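Local coordinates for uncharacterized protein RPA4178 (Rhodopseudomonas palustris, PDB 3LAG) that is of unknown function but belongs to the cupin family, binds metal ions and carries a nickel ion held by three histidines, at residues 19-24 with 88-93. Residues are numbered along the deposited sequence; the frame is centred on the assembly and turned at random. Where two conformers were deposited one is given.
Sequences VTEWRL and VFLEIE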
loop_
_atom_site.group_PDB
_atom_site.type_symbol
_atom_site.label_atom_id
_atom_site.label_comp_id
_atom_site.label_asym_id
_atom_site.label_seq_id
_atom_site.Cartn_x
_atom_site.Cartn_y
_atom_site.Cartn_z
ATOM N N VAL B 19 -6.045 5.175 -4.911
ATOM C CA VAL B 19 -5.579 3.841 -4.553
ATOM C C VAL B 19 -6.495 2.811 -5.196
ATOM O O VAL B 19 -7.691 2.797 -4.920
ATOM C CB VAL B 19 -5.550 3.641 -3.030
ATOM C CG1 VAL B 19 -5.030 2.260 -2.719
ATOM C CG2 VAL B 19 -4.670 4.694 -2.368
ATOM N N THR B 20 -5.924 1.982 -6.068
ATOM C CA THR B 20 -6.664 0.940 -6.770
ATOM C C THR B 20 -6.102 -0.427 -6.452
ATOM O O THR B 20 -4.896 -0.656 -6.558
ATOM C CB THR B 20 -6.591 1.130 -8.298
ATOM O OG1 THR B 20 -7.013 2.457 -8.629
ATOM C CG2 THR B 20 -7.481 0.130 -9.028
ATOM N N GLU B 21 -6.991 -1.330 -6.060
ATOM C CA GLU B 21 -6.642 -2.730 -5.884
ATOM C C GLU B 21 -6.818 -3.468 -7.203
ATOM O O GLU B 21 -7.905 -3.461 -7.787
ATOM C CB GLU B 21 -7.535 -3.364 -4.819
ATOM C CG GLU B 21 -7.274 -4.834 -4.590
ATOM C CD GLU B 21 -8.216 -5.410 -3.555
ATOM O OE1 GLU B 21 -9.146 -4.689 -3.134
ATOM O OE2 GLU B 21 -8.025 -6.575 -3.152
ATOM N N TRP B 22 -5.742 -4.101 -7.667
ATOM C CA TRP B 22 -5.764 -4.901 -8.886
ATOM C C TRP B 22 -5.710 -6.377 -8.546
ATOM O O TRP B 22 -4.873 -6.810 -7.758
ATOM C CB TRP B 22 -4.586 -4.536 -9.805
ATOM C CG TRP B 22 -4.771 -3.204 -10.456
ATOM C CD1 TRP B 22 -4.295 -1.994 -10.024
ATOM C CD2 TRP B 22 -5.517 -2.935 -11.646
ATOM N NE1 TRP B 22 -4.696 -0.990 -10.878
ATOM C CE2 TRP B 22 -5.440 -1.545 -11.887
ATOM C CE3 TRP B 22 -6.237 -3.739 -12.539
ATOM C CZ2 TRP B 22 -6.064 -0.941 -12.977
ATOM C CZ3 TRP B 22 -6.854 -3.136 -13.626
ATOM C CH2 TRP B 22 -6.760 -1.750 -13.836
ATOM N N ARG B 23 -6.622 -7.141 -9.138
ATOM C CA ARG B 23 -6.631 -8.592 -8.997
ATOM C C ARG B 23 -6.616 -9.202 -10.381
ATOM O O ARG B 23 -7.511 -8.956 -11.194
ATOM C CB ARG B 23 -7.869 -9.055 -8.226
ATOM C CG ARG B 23 -7.800 -8.712 -6.764
ATOM C CD ARG B 23 -9.030 -9.186 -6.000
ATOM N NE ARG B 23 -8.832 -9.029 -4.565
ATOM C CZ ARG B 23 -8.323 -9.964 -3.769
ATOM N NH1 ARG B 23 -7.967 -11.148 -4.249
ATOM N NH2 ARG B 23 -8.185 -9.717 -2.478
ATOM N N LEU B 24 -5.585 -9.990 -10.653
ATOM C CA LEU B 24 -5.438 -10.633 -11.951
ATOM C C LEU B 24 -5.531 -12.139 -11.804
ATOM O O LEU B 24 -4.596 -12.790 -11.327
ATOM C CB LEU B 24 -4.112 -10.258 -12.613
ATOM C CG LEU B 24 -4.123 -8.978 -13.445
ATOM C CD1 LEU B 24 -4.231 -7.751 -12.566
ATOM C CD2 LEU B 24 -2.867 -8.927 -14.295
ATOM N N VAL B 88 -2.128 -10.024 -6.983
ATOM C CA VAL B 88 -2.838 -8.956 -6.290
ATOM C C VAL B 88 -1.862 -7.878 -5.866
ATOM O O VAL B 88 -0.845 -8.149 -5.241
ATOM C CB VAL B 88 -3.561 -9.467 -5.035
ATOM C CG1 VAL B 88 -4.420 -8.355 -4.444
ATOM C CG2 VAL B 88 -4.411 -10.699 -5.364
ATOM N N PHE B 89 -2.177 -6.639 -6.224
ATOM C CA PHE B 89 -1.365 -5.510 -5.807
ATOM C C PHE B 89 -2.223 -4.265 -5.741
ATOM O O PHE B 89 -3.250 -4.173 -6.416
ATOM C CB PHE B 89 -0.168 -5.283 -6.745
ATOM C CG PHE B 89 -0.547 -5.039 -8.175
ATOM C CD1 PHE B 89 -0.681 -3.750 -8.671
ATOM C CD2 PHE B 89 -0.716 -6.102 -9.047
ATOM C CE1 PHE B 89 -1.018 -3.532 -10.001
ATOM C CE2 PHE B 89 -1.053 -5.884 -10.379
ATOM C CZ PHE B 89 -1.199 -4.595 -10.850
ATOM N N LEU B 90 -1.803 -3.324 -4.907
ATOM C CA LEU B 90 -2.392 -1.998 -4.886
ATOM C C LEU B 90 -1.494 -1.056 -5.666
ATOM O O LEU B 90 -0.265 -1.162 -5.639
ATOM C CB LEU B 90 -2.600 -1.492 -3.449
ATOM C CG LEU B 90 -3.917 -1.910 -2.774
ATOM C CD1 LEU B 90 -4.120 -3.410 -2.744
ATOM C CD2 LEU B 90 -4.000 -1.328 -1.366
ATOM N N GLU B 91 -2.124 -0.158 -6.400
ATOM C CA GLU B 91 -1.416 0.883 -7.104
ATOM C C GLU B 91 -1.882 2.223 -6.567
ATOM O O GLU B 91 -3.081 2.522 -6.541
ATOM C CB GLU B 91 -1.725 0.782 -8.574
ATOM C CG GLU B 91 -0.570 1.176 -9.430
ATOM C CD GLU B 91 -0.678 0.594 -10.804
ATOM O OE1 GLU B 91 0.090 -0.342 -11.122
ATOM O OE2 GLU B 91 -1.550 1.070 -11.550
ATOM N N ILE B 92 -0.915 3.025 -6.147
ATOM C CA ILE B 92 -1.179 4.300 -5.505
ATOM C C ILE B 92 -0.664 5.405 -6.423
ATOM O O ILE B 92 0.542 5.547 -6.612
ATOM C CB ILE B 92 -0.503 4.371 -4.115
ATOM C CG1 ILE B 92 -0.990 3.223 -3.217
ATOM C CG2 ILE B 92 -0.779 5.708 -3.452
ATOM C CD1 ILE B 92 -0.120 1.981 -3.242
ATOM N N GLU B 93 -1.586 6.153 -7.020
ATOM C CA GLU B 93 -1.257 7.179 -7.999
ATOM C C GLU B 93 -1.379 8.549 -7.358
ATOM O O GLU B 93 -2.349 8.831 -6.659
ATOM C CB GLU B 93 -2.207 7.085 -9.189
ATOM C CG GLU B 93 -2.094 5.803 -9.977
ATOM C CD GLU B 93 -3.122 5.745 -11.078
ATOM O OE1 GLU B 93 -4.294 5.428 -10.774
ATOM O OE2 GLU B 93 -2.766 6.027 -12.240
HETATM O O HOH W 1 -4.757 3.964 -8.638
HETATM O O HOH W 2 -3.942 1.790 -10.810
#
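Trp22 lays its CB over one face of the Phe89 ring, towards the rim, 3.5 Å from CZ. The indole five-membered ring and the phenyl are only 22° from parallel but slid so far past each other that they barely overlap; CB fills the hollow over the phenyl, and the near side of the five-membered ring, CG and CD1, lies against CE1. Phe89 gets there with CG wedged between its own backbone N and carbonyl carbon (chi1 58°), which brings the ring across to the neighbouring strand, where Leu24 CD1 also brushes CE2. Thr20 CG2 rests on the other face of the indole, towards its rim. A water in the indole plane accepts from Trp22 NE1 and donates to Glu91 OE2, 2.6 Å away. With an alanine at Trp22, the phenyl is likely to lose the indole atoms beside CE1, and the water its N-H donor. These are adjacent antiparallel strands of the cupin beta-barrel, and this face looks into the barrel: Glu91 touches His35, a nickel ligand, and its nearest side-chain atom lies about 4 Å from the nickel ion. Four backbone hydrogen bonds, two each at Thr20–Glu91 and Trp22–Phe89, lace the strands together. On the opposite face, Val19 sits beside Ile92 and sets CG1 4.0 Å from Leu90 CD2, while Leu90 CD1 fits against the CB–CG stem of Glu21 and Val42 of the second subunit packs on Leu90. Farther along, Val88 CG1 lies over the Arg23 guanidinium, which forms a salt bridge with Glu21 in the modelled conformer of that glutamate.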